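Local coordinates for protein putative enoyl-CoA hydratase/isomerase (Bordetella parapertussis, PDB 3ISA) that probably acts on acyl-CoA thioesters as a hydratase or isomerase of the crotonase family, although its exact reaction and substrate are not established, at residues R13-T21 with A45-F56; V94-A105 with L116-T126. One frame throughout, in Å; residues are numbered along the deposited sequence. Where two conformers were deposited one is given.

How the interactions relate
Both contacts belong to one mixed sheet, in which strands 17-22, 53-58, 100-105 and 122-125 follow one another side by side and in parallel. Interaction 1 joins the first two and interaction 2 the last two, with centres about 12 Å apart. Strands 53-58 and 100-105 bridge them: Phe56 N lies 2.8 Å from Leu102 O, a probable hydrogen bond, and Val51 O lies 2.5 Å from Ser99 OG, probably another. Phe56 CD2 also packs on Cys120 SG at 3.5 Å. In crotonases the oxyanion hole is usually formed by backbone N-H groups from the loop after a strand like 53-58 and from the start of a helix like 112-119.

Interaction 1: R13-T21 with A45-F56; sequences RRPAAWTFT and AAHREQVPLLVF
The indole of Trp18 spreads one face over Val51 and Ala46. Val51 CG2 stands 3.5 Å from the centroid of the five-membered ring of Trp18 and Ala46 CB 4.1 Å from that of the six-membered ring, two CH-pi contacts. With CG beside the backbone N and anti to the carbonyl carbon (chi1 -75°), the ring system leans out from its strand to meet the end of helix 33-48. Arg13 CG lies over the opposite face, leaving the indole sandwiched between an arginine methylene and two methyl groups. Glu49 comes in at the edge of the six-membered ring, its OE1 3.2 Å from Trp18 CZ2 and its carboxylate plane turned 79° from the indole, while Ala45 CB meets the same rim at CH2. This is a beta-alpha-beta unit of the crotonase fold: strand 17-22, helix 33-48 and strand 53-58, the two strands being parallel neighbours. The helix ends in a Schellman motif at Gln50, and the chain then runs along the indole face that Val51 covers before entering its strand. The ladder starts with a weak bond from Leu53 N to Ala16 O and continues with straighter ones: Trp18 N binds Leu53 O, Val55 N binds Trp18 O at 2.8 Å, and Phe20 N binds Val55 O. On the face shared with Trp18, Phe20 and Phe56 point the same way, their planes only 12° apart but slid so far that the rings barely overlap (centroids 5.1 Å apart); CD2 of Phe20 hangs over the rim of the Phe56 ring. Leu54 CD2 touches the Phe20 edge at CE2, 3.9 Å away. The other face pairs Ala17 with Leu53, which also packs on helix 186-197, and Thr19 with Val55, where Thr19 OG1 lies 3.7 Å from Val55 CB.

Interaction 2: V94-A105 with L116-T126; sequences VAGSPSLTLALA and LFAACKWRYCT
Val94, on the last turn of helix 77-95, presses CG1 against Ala119 CB and Cys120 SG, both 3.9 Å away. The segments join two neighbouring parallel strands of the crotonase fold, 100-105 and 122-125; the connection runs through strand 108-110 and helix 112-119, whose end packs back on the first segment. Ala95 O, at the helix end, takes a hydrogen bond from Lys121 NZ in its carbonyl plane, on a lone pair (2.9 Å). The lysine reaches it by bending at chi2 and chi4, and NZ also donates to a water that in turn donates to Val94 O and is hydrogen-bonded to Thr101 OG1. Leu100 sets CD2 over one face of the Trp122 indole, which makes a cation-pi contact with Arg178. Thr101 places OG1 between its backbone N and carbonyl carbon (chi1 56°), where it accepts the N-H of Lys121 at 2.9 Å, while Thr101 O receives Trp122 N almost in line (177° at the hydrogen). Leu102 aims CD1 at the edge of the Tyr124 ring, 3.7 Å from CD2 of the tyrosine, whose hydroxyl bonds Arg178. From the other face, Ala103 CB meets Phe117 CD1 at 3.5 Å and Cys120 CB beside it. Arg123, also on this face, ties its NH2 to Cys120 O and its NE to Phe176 O, and its NH1 forms a salt bridge with Asp154 of the second subunit. Leu104 runs alongside Tyr124, CD2 against CB. Ala105 packs CB tightly on Phe117 CE1, 3.3 Å away, and its O takes the last ladder bond, from Thr126 N at 3.1 Å.

Interaction 1: R13-T21 with A45-F56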
loop_
_atom_site.group_PDB
_atom_site.type_symbol
_atom_site.label_atom_id
_atom_site.label_comp_id
_atom_site.label_asym_id
_atom_site.label_seq_id
_atom_site.Cartn_x
_atom_site.Cartn_y
_atom_site.Cartn_z
ATOM N N ARG D 13 14.620 19.069 32.485
ATOM C CA ARG D 13 15.288 19.331 31.232
ATOM C C ARG D 13 16.804 19.375 31.398
ATOM O O ARG D 13 17.335 20.160 32.190
ATOM C CB ARG D 13 14.794 20.646 30.631
ATOM C CG ARG D 13 13.284 20.692 30.467
ATOM C CD ARG D 13 12.843 22.000 29.864
ATOM N NE ARG D 13 11.433 21.979 29.477
ATOM C CZ ARG D 13 10.418 22.208 30.307
ATOM N NH1 ARG D 13 10.640 22.468 31.587
ATOM N NH2 ARG D 13 9.167 22.176 29.852
ATOM N N ARG D 14 17.486 18.530 30.633
ATOM C CA ARG D 14 18.958 18.528 30.525
ATOM C C ARG D 14 19.353 18.549 29.033
ATOM O O ARG D 14 18.505 18.261 28.182
ATOM C CB ARG D 14 19.538 17.288 31.229
ATOM C CG ARG D 14 19.264 17.236 32.732
ATOM C CD ARG D 14 19.939 18.387 33.485
ATOM N NE ARG D 14 19.761 18.247 34.930
ATOM C CZ ARG D 14 18.740 18.739 35.624
ATOM N NH1 ARG D 14 17.783 19.441 35.022
ATOM N NH2 ARG D 14 18.674 18.524 36.930
ATOM N N PRO D 15 20.629 18.869 28.710
ATOM C CA PRO D 15 21.004 18.985 27.286
ATOM C C PRO D 15 20.710 17.721 26.455
ATOM O O PRO D 15 20.187 17.842 25.359
ATOM C CB PRO D 15 22.514 19.245 27.339
ATOM C CG PRO D 15 22.742 19.872 28.690
ATOM C CD PRO D 15 21.791 19.129 29.588
ATOM N N ALA D 16 21.013 16.538 26.989
ATOM C CA ALA D 16 20.827 15.285 26.230
ATOM C C ALA D 16 19.465 14.607 26.429
ATOM O O ALA D 16 19.106 13.691 25.674
ATOM C CB ALA D 16 21.944 14.291 26.525
ATOM N N ALA D 17 18.697 15.057 27.421
ATOM C CA ALA D 17 17.499 14.318 27.852
ATOM C C ALA D 17 16.499 15.161 28.621
ATOM O O ALA D 17 16.885 15.945 29.498
ATOM C CB ALA D 17 17.887 13.098 28.707
ATOM N N TRP D 18 15.217 14.970 28.310
ATOM C CA TRP D 18 14.138 15.465 29.155
ATOM C C TRP D 18 13.500 14.266 29.823
ATOM O O TRP D 18 13.256 13.236 29.176
ATOM C CB TRP D 18 13.058 16.198 28.353
ATOM C CG TRP D 18 13.426 17.571 27.881
ATOM C CD1 TRP D 18 14.677 18.130 27.815
ATOM C CD2 TRP D 18 12.517 18.552 27.375
ATOM N NE1 TRP D 18 14.594 19.412 27.306
ATOM C CE2 TRP D 18 13.280 19.694 27.026
ATOM C CE3 TRP D 18 11.126 18.581 27.194
ATOM C CZ2 TRP D 18 12.701 20.851 26.480
ATOM C CZ3 TRP D 18 10.545 19.734 26.644
ATOM C CH2 TRP D 18 11.333 20.857 26.303
ATOM N N THR D 19 13.246 14.385 31.119
ATOM C CA THR D 19 12.561 13.336 31.846
ATOM C C THR D 19 11.148 13.804 32.201
ATOM O O THR D 19 10.956 14.818 32.888
ATOM C CB THR D 19 13.353 12.923 33.109
ATOM O OG1 THR D 19 14.668 12.521 32.720
ATOM C CG2 THR D 19 12.644 11.780 33.868
ATOM N N PHE D 20 10.178 13.045 31.714
ATOM C CA PHE D 20 8.765 13.272 31.961
ATOM C C PHE D 20 8.303 12.341 33.078
ATOM O O PHE D 20 8.126 11.139 32.867
ATOM C CB PHE D 20 7.953 12.964 30.697
ATOM C CG PHE D 20 8.259 13.869 29.529
ATOM C CD1 PHE D 20 7.527 15.034 29.328
ATOM C CD2 PHE D 20 9.259 13.541 28.623
ATOM C CE1 PHE D 20 7.797 15.882 28.244
ATOM C CE2 PHE D 20 9.546 14.381 27.527
ATOM C CZ PHE D 20 8.801 15.557 27.336
ATOM N N THR D 21 8.104 12.898 34.266
ATOM C CA THR D 21 7.642 12.101 35.382
ATOM C C THR D 21 6.146 12.327 35.581
ATOM O O THR D 21 5.719 13.427 35.955
ATOM C CB THR D 21 8.445 12.412 36.685
ATOM O OG1 THR D 21 9.836 12.194 36.457
ATOM C CG2 THR D 21 7.958 11.537 37.848
ATOM N N ALA D 45 7.106 20.280 22.631
ATOM C CA ALA D 45 8.189 21.212 22.938
ATOM C C ALA D 45 9.548 20.534 22.758
ATOM O O ALA D 45 10.456 21.119 22.180
ATOM C CB ALA D 45 8.033 21.753 24.353
ATOM N N ALA D 46 9.669 19.292 23.232
ATOM C CA ALA D 46 10.894 18.509 23.046
ATOM C C ALA D 46 11.232 18.260 21.563
ATOM O O ALA D 46 12.414 18.271 21.194
ATOM C CB ALA D 46 10.809 17.204 23.804
ATOM N N HIS D 47 10.201 18.048 20.733
ATOM C CA HIS D 47 10.426 17.858 19.316
ATOM C C HIS D 47 10.892 19.166 18.648
ATOM O O HIS D 47 11.795 19.141 17.812
ATOM C CB HIS D 47 9.195 17.235 18.650
ATOM C CG HIS D 47 8.893 15.841 19.127
ATOM N ND1 HIS D 47 7.755 15.156 18.762
ATOM C CD2 HIS D 47 9.579 15.012 19.950
ATOM C CE1 HIS D 47 7.763 13.963 19.326
ATOM N NE2 HIS D 47 8.853 13.857 20.063
ATOM N N ARG D 48 10.320 20.296 19.050
ATOM C CA ARG D 48 10.786 21.606 18.571
ATOM C C ARG D 48 12.250 21.850 18.948
ATOM O O ARG D 48 13.038 22.362 18.145
ATOM C CB ARG D 48 9.895 22.727 19.107
ATOM C CG ARG D 48 8.514 22.808 18.430
ATOM C CD ARG D 48 7.817 24.159 18.718
ATOM N NE ARG D 48 7.929 24.548 20.132
ATOM C CZ ARG D 48 7.069 24.201 21.092
ATOM N NH1 ARG D 48 5.998 23.457 20.796
ATOM N NH2 ARG D 48 7.275 24.609 22.354
ATOM N N GLU D 49 12.624 21.422 20.152
ATOM C CA GLU D 49 13.959 21.691 20.692
ATOM C C GLU D 49 14.948 20.567 20.349
ATOM O O GLU D 49 16.133 20.609 20.723
ATOM C CB GLU D 49 13.843 21.991 22.201
ATOM C CG GLU D 49 12.968 23.270 22.452
ATOM C CD GLU D 49 12.566 23.558 23.915
ATOM O OE1 GLU D 49 13.439 23.529 24.800
ATOM O OE2 GLU D 49 11.370 23.871 24.170
ATOM N N GLN D 50 14.453 19.581 19.601
ATOM C CA GLN D 50 15.248 18.423 19.135
ATOM C C GLN D 50 16.018 17.717 20.249
ATOM O O GLN D 50 17.189 17.358 20.081
ATOM C CB GLN D 50 16.176 18.812 17.985
ATOM C CG GLN D 50 15.420 19.218 16.743
ATOM C CD GLN D 50 16.345 19.490 15.591
ATOM O OE1 GLN D 50 17.147 20.413 15.643
ATOM N NE2 GLN D 50 16.252 18.674 14.543
ATOM N N VAL D 51 15.337 17.526 21.379
ATOM C CA VAL D 51 15.876 16.810 22.526
ATOM C C VAL D 51 16.241 15.371 22.119
ATOM O O VAL D 51 15.412 14.643 21.550
ATOM C CB VAL D 51 14.877 16.821 23.718
ATOM C CG1 VAL D 51 15.469 16.100 24.928
ATOM C CG2 VAL D 51 14.477 18.273 24.081
ATOM N N PRO D 52 17.492 14.969 22.364
ATOM C CA PRO D 52 17.937 13.635 21.908
ATOM C C PRO D 52 17.185 12.467 22.544
ATOM O O PRO D 52 16.811 11.503 21.839
ATOM C CB PRO D 52 19.419 13.607 22.297
ATOM C CG PRO D 52 19.821 15.069 22.391
ATOM C CD PRO D 52 18.595 15.725 22.994
ATOM N N LEU D 53 16.940 12.562 23.851
ATOM C CA LEU D 53 16.306 11.480 24.597
ATOM C C LEU D 53 15.123 11.978 25.434
ATOM O O LEU D 53 15.250 12.946 26.208
ATOM C CB LEU D 53 17.325 10.811 25.529
ATOM C CG LEU D 53 16.759 9.759 26.491
ATOM C CD1 LEU D 53 16.352 8.473 25.740
ATOM C CD2 LEU D 53 17.769 9.427 27.595
ATOM N N LEU D 54 13.979 11.324 25.277
ATOM C CA LEU D 54 12.842 11.525 26.178
ATOM C C LEU D 54 12.733 10.338 27.102
ATOM O O LEU D 54 12.634 9.180 26.645
ATOM C CB LEU D 54 11.526 11.659 25.394
ATOM C CG LEU D 54 11.543 12.598 24.188
ATOM C CD1 LEU D 54 10.146 12.721 23.550
ATOM C CD2 LEU D 54 12.113 13.966 24.564
ATOM N N VAL D 55 12.739 10.622 28.400
ATOM C CA VAL D 55 12.570 9.588 29.423
ATOM C C VAL D 55 11.175 9.697 30.063
ATOM O O VAL D 55 10.724 10.794 30.434
ATOM C CB VAL D 55 13.673 9.673 30.521
ATOM C CG1 VAL D 55 13.456 8.605 31.603
ATOM C CG2 VAL D 55 15.065 9.566 29.903
ATOM N N PHE D 56 10.478 8.564 30.159
ATOM C CA PHE D 56 9.176 8.501 30.819
ATOM C C PHE D 56 9.194 7.625 32.075
ATOM O O PHE D 56 9.584 6.458 32.032
ATOM C CB PHE D 56 8.109 7.995 29.850
ATOM C CG PHE D 56 7.881 8.918 28.682
ATOM C CD1 PHE D 56 6.885 9.897 28.752
ATOM C CD2 PHE D 56 8.662 8.818 27.526
ATOM C CE1 PHE D 56 6.670 10.759 27.695
ATOM C CE2 PHE D 56 8.450 9.690 26.438
ATOM C CZ PHE D 56 7.447 10.657 26.534
#

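Interaction 2: V94-A105 with L116-T126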
loop_
_atom_site.group_PDB
_atom_site.type_symbol
_atom_site.label_atom_id
_atom_site.label_comp_id
_atom_site.label_asym_id
_atom_site.label_seq_id
_atom_site.Cartn_x
_atom_site.Cartn_y
_atom_site.Cartn_z
ATOM N N VAL D 94 4.656 10.098 20.629
ATOM C CA VAL D 94 5.753 9.402 21.329
ATOM C C VAL D 94 6.347 8.289 20.435
ATOM O O VAL D 94 7.581 8.227 20.245
ATOM C CB VAL D 94 5.296 8.865 22.701
ATOM C CG1 VAL D 94 6.447 8.096 23.408
ATOM C CG2 VAL D 94 4.774 10.020 23.572
ATOM N N ALA D 95 5.473 7.459 19.857
ATOM C CA ALA D 95 5.902 6.340 18.983
ATOM C C ALA D 95 6.733 6.778 17.783
ATOM O O ALA D 95 7.738 6.132 17.451
ATOM C CB ALA D 95 4.719 5.512 18.528
ATOM N N GLY D 96 6.311 7.870 17.147
ATOM C CA GLY D 96 6.980 8.412 15.956
ATOM C C GLY D 96 8.001 9.508 16.260
ATOM O O GLY D 96 8.378 10.268 15.372
ATOM N N SER D 97 8.456 9.587 17.506
ATOM C CA SER D 97 9.353 10.673 17.935
ATOM C C SER D 97 10.709 10.608 17.194
ATOM O O SER D 97 11.285 9.529 17.057
ATOM C CB SER D 97 9.597 10.605 19.435
ATOM O OG SER D 97 10.362 11.714 19.893
ATOM N N PRO D 98 11.218 11.765 16.745
ATOM C CA PRO D 98 12.615 11.871 16.290
ATOM C C PRO D 98 13.611 11.680 17.438
ATOM O O PRO D 98 14.788 11.409 17.185
ATOM C CB PRO D 98 12.703 13.307 15.755
ATOM C CG PRO D 98 11.266 13.738 15.535
ATOM C CD PRO D 98 10.498 13.045 16.615
ATOM N N SER D 99 13.168 11.877 18.680
ATOM C CA SER D 99 14.018 11.586 19.847
ATOM C C SER D 99 14.048 10.086 20.084
ATOM O O SER D 99 13.070 9.396 19.809
ATOM C CB SER D 99 13.456 12.226 21.111
ATOM O OG SER D 99 13.229 13.620 20.967
ATOM N N LEU D 100 15.153 9.576 20.626
ATOM C CA LEU D 100 15.121 8.248 21.251
ATOM C C LEU D 100 14.178 8.363 22.461
ATOM O O LEU D 100 14.114 9.417 23.112
ATOM C CB LEU D 100 16.509 7.821 21.721
ATOM C CG LEU D 100 16.625 6.458 22.425
ATOM C CD1 LEU D 100 16.102 5.324 21.485
ATOM C CD2 LEU D 100 18.050 6.192 22.858
ATOM N N THR D 101 13.433 7.302 22.751
ATOM C CA THR D 101 12.511 7.314 23.896
ATOM C C THR D 101 12.787 6.122 24.801
ATOM O O THR D 101 13.053 5.012 24.315
ATOM C CB THR D 101 11.053 7.302 23.426
ATOM O OG1 THR D 101 10.846 6.163 22.571
ATOM C CG2 THR D 101 10.749 8.613 22.633
ATOM N N LEU D 102 12.727 6.371 26.110
ATOM C CA LEU D 102 13.006 5.377 27.132
ATOM C C LEU D 102 11.901 5.402 28.184
ATOM O O LEU D 102 11.568 6.458 28.737
ATOM C CB LEU D 102 14.382 5.648 27.782
ATOM C CG LEU D 102 14.769 4.928 29.097
ATOM C CD1 LEU D 102 14.876 3.444 28.874
ATOM C CD2 LEU D 102 16.091 5.442 29.647
ATOM N N ALA D 103 11.349 4.240 28.491
ATOM C CA ALA D 103 10.337 4.160 29.530
ATOM C C ALA D 103 10.816 3.225 30.634
ATOM O O ALA D 103 11.466 2.220 30.361
ATOM C CB ALA D 103 9.024 3.695 28.969
ATOM N N LEU D 104 10.474 3.568 31.868
ATOM C CA LEU D 104 10.919 2.834 33.036
ATOM C C LEU D 104 9.704 2.579 33.913
ATOM O O LEU D 104 9.161 3.513 34.519
ATOM C CB LEU D 104 11.973 3.648 33.796
ATOM C CG LEU D 104 13.276 3.990 33.062
ATOM C CD1 LEU D 104 13.993 5.142 33.776
ATOM C CD2 LEU D 104 14.184 2.781 32.905
ATOM N N ALA D 105 9.243 1.327 33.925
ATOM C CA ALA D 105 7.990 0.970 34.594
ATOM C C ALA D 105 8.249 0.211 35.881
ATOM O O ALA D 105 9.231 -0.525 35.990
ATOM C CB ALA D 105 7.116 0.123 33.701
ATOM N N LEU D 116 1.528 3.743 26.642
ATOM C CA LEU D 116 2.524 4.806 26.678
ATOM C C LEU D 116 3.920 4.203 26.805
ATOM O O LEU D 116 4.846 4.600 26.090
ATOM C CB LEU D 116 2.215 5.789 27.807
ATOM C CG LEU D 116 3.252 6.910 28.017
ATOM C CD1 LEU D 116 3.456 7.740 26.732
ATOM C CD2 LEU D 116 2.783 7.769 29.193
ATOM N N PHE D 117 4.041 3.235 27.711
ATOM C CA PHE D 117 5.233 2.427 27.871
ATOM C C PHE D 117 5.641 1.760 26.536
ATOM O O PHE D 117 6.801 1.880 26.110
ATOM C CB PHE D 117 4.951 1.378 28.965
ATOM C CG PHE D 117 6.144 0.565 29.353
ATOM C CD1 PHE D 117 7.110 1.097 30.203
ATOM C CD2 PHE D 117 6.284 -0.754 28.905
ATOM C CE1 PHE D 117 8.233 0.354 30.565
ATOM C CE2 PHE D 117 7.390 -1.514 29.277
ATOM C CZ PHE D 117 8.369 -0.954 30.121
ATOM N N ALA D 118 4.674 1.112 25.869
ATOM C CA ALA D 118 4.884 0.427 24.571
ATOM C C ALA D 118 5.380 1.353 23.459
ATOM O O ALA D 118 6.177 0.936 22.615
ATOM C CB ALA D 118 3.592 -0.294 24.120
ATOM N N ALA D 119 4.902 2.608 23.470
ATOM C CA ALA D 119 5.260 3.622 22.467
ATOM C C ALA D 119 6.746 4.008 22.531
ATOM O O ALA D 119 7.295 4.546 21.573
ATOM C CB ALA D 119 4.374 4.869 22.638
ATOM N N CYS D 120 7.384 3.739 23.670
ATOM C CA CYS D 120 8.801 4.051 23.853
ATOM C C CYS D 120 9.690 2.940 23.319
ATOM O O CYS D 120 9.320 1.778 23.420
ATOM C CB CYS D 120 9.104 4.283 25.326
ATOM S SG CYS D 120 8.286 5.755 25.949
ATOM N N LYS D 121 10.849 3.310 22.767
ATOM C CA LYS D 121 11.714 2.375 22.051
ATOM C C LYS D 121 12.539 1.496 22.990
ATOM O O LYS D 121 12.660 0.293 22.748
ATOM C CB LYS D 121 12.628 3.122 21.087
ATOM C CG LYS D 121 11.894 3.898 19.956
ATOM C CD LYS D 121 11.195 2.937 18.966
ATOM C CE LYS D 121 10.075 3.626 18.145
ATOM N NZ LYS D 121 8.812 3.894 18.943
ATOM N N TRP D 122 13.122 2.096 24.029
ATOM C CA TRP D 122 13.851 1.339 25.068
ATOM C C TRP D 122 12.911 1.170 26.258
ATOM O O TRP D 122 12.407 2.153 26.813
ATOM C CB TRP D 122 15.144 2.067 25.475
ATOM C CG TRP D 122 16.284 2.042 24.473
ATOM C CD1 TRP D 122 16.197 1.923 23.109
ATOM C CD2 TRP D 122 17.681 2.155 24.771
ATOM N NE1 TRP D 122 17.456 1.953 22.547
ATOM C CE2 TRP D 122 18.381 2.099 23.545
ATOM C CE3 TRP D 122 18.411 2.300 25.960
ATOM C CZ2 TRP D 122 19.777 2.175 23.476
ATOM C CZ3 TRP D 122 19.803 2.370 25.888
ATOM C CH2 TRP D 122 20.462 2.323 24.655
ATOM N N ARG D 123 12.632 -0.075 26.634
ATOM C CA ARG D 123 11.646 -0.334 27.672
ATOM C C ARG D 123 12.225 -1.252 28.739
ATOM O O ARG D 123 12.686 -2.352 28.430
ATOM C CB ARG D 123 10.377 -0.955 27.070
ATOM C CG ARG D 123 9.755 -0.152 25.939
ATOM C CD ARG D 123 8.583 -0.891 25.292
ATOM N NE ARG D 123 8.992 -2.107 24.589
ATOM C CZ ARG D 123 9.534 -2.142 23.369
ATOM N NH1 ARG D 123 9.877 -3.311 22.822
ATOM N NH2 ARG D 123 9.738 -1.018 22.686
ATOM N N TYR D 124 12.200 -0.781 29.985
ATOM C CA TYR D 124 12.712 -1.549 31.123
ATOM C C TYR D 124 11.667 -1.550 32.222
ATOM O O TYR D 124 10.882 -0.605 32.346
ATOM C CB TYR D 124 14.011 -0.931 31.663
ATOM C CG TYR D 124 15.204 -1.041 30.741
ATOM C CD1 TYR D 124 16.065 -2.143 30.809
ATOM C CD2 TYR D 124 15.494 -0.036 29.819
ATOM C CE1 TYR D 124 17.170 -2.244 29.970
ATOM C CE2 TYR D 124 16.589 -0.129 28.973
ATOM C CZ TYR D 124 17.425 -1.233 29.058
ATOM O OH TYR D 124 18.510 -1.329 28.223
ATOM N N CYS D 125 11.650 -2.604 33.035
ATOM C CA CYS D 125 10.791 -2.592 34.209
ATOM C C CYS D 125 11.461 -3.272 35.405
ATOM O O CYS D 125 12.452 -3.974 35.237
ATOM C CB CYS D 125 9.428 -3.221 33.909
ATOM S SG CYS D 125 9.446 -5.006 33.630
ATOM N N THR D 126 10.925 -3.035 36.596
ATOM C CA THR D 126 11.362 -3.739 37.803
ATOM C C THR D 126 10.907 -5.208 37.723
ATOM O O THR D 126 9.896 -5.497 37.081
ATOM C CB THR D 126 10.804 -3.079 39.092
ATOM O OG1 THR D 126 9.376 -2.944 39.002
ATOM C CG2 THR D 126 11.462 -1.722 39.351
HETATM O O HOH W 1 9.576 6.426 20.338
#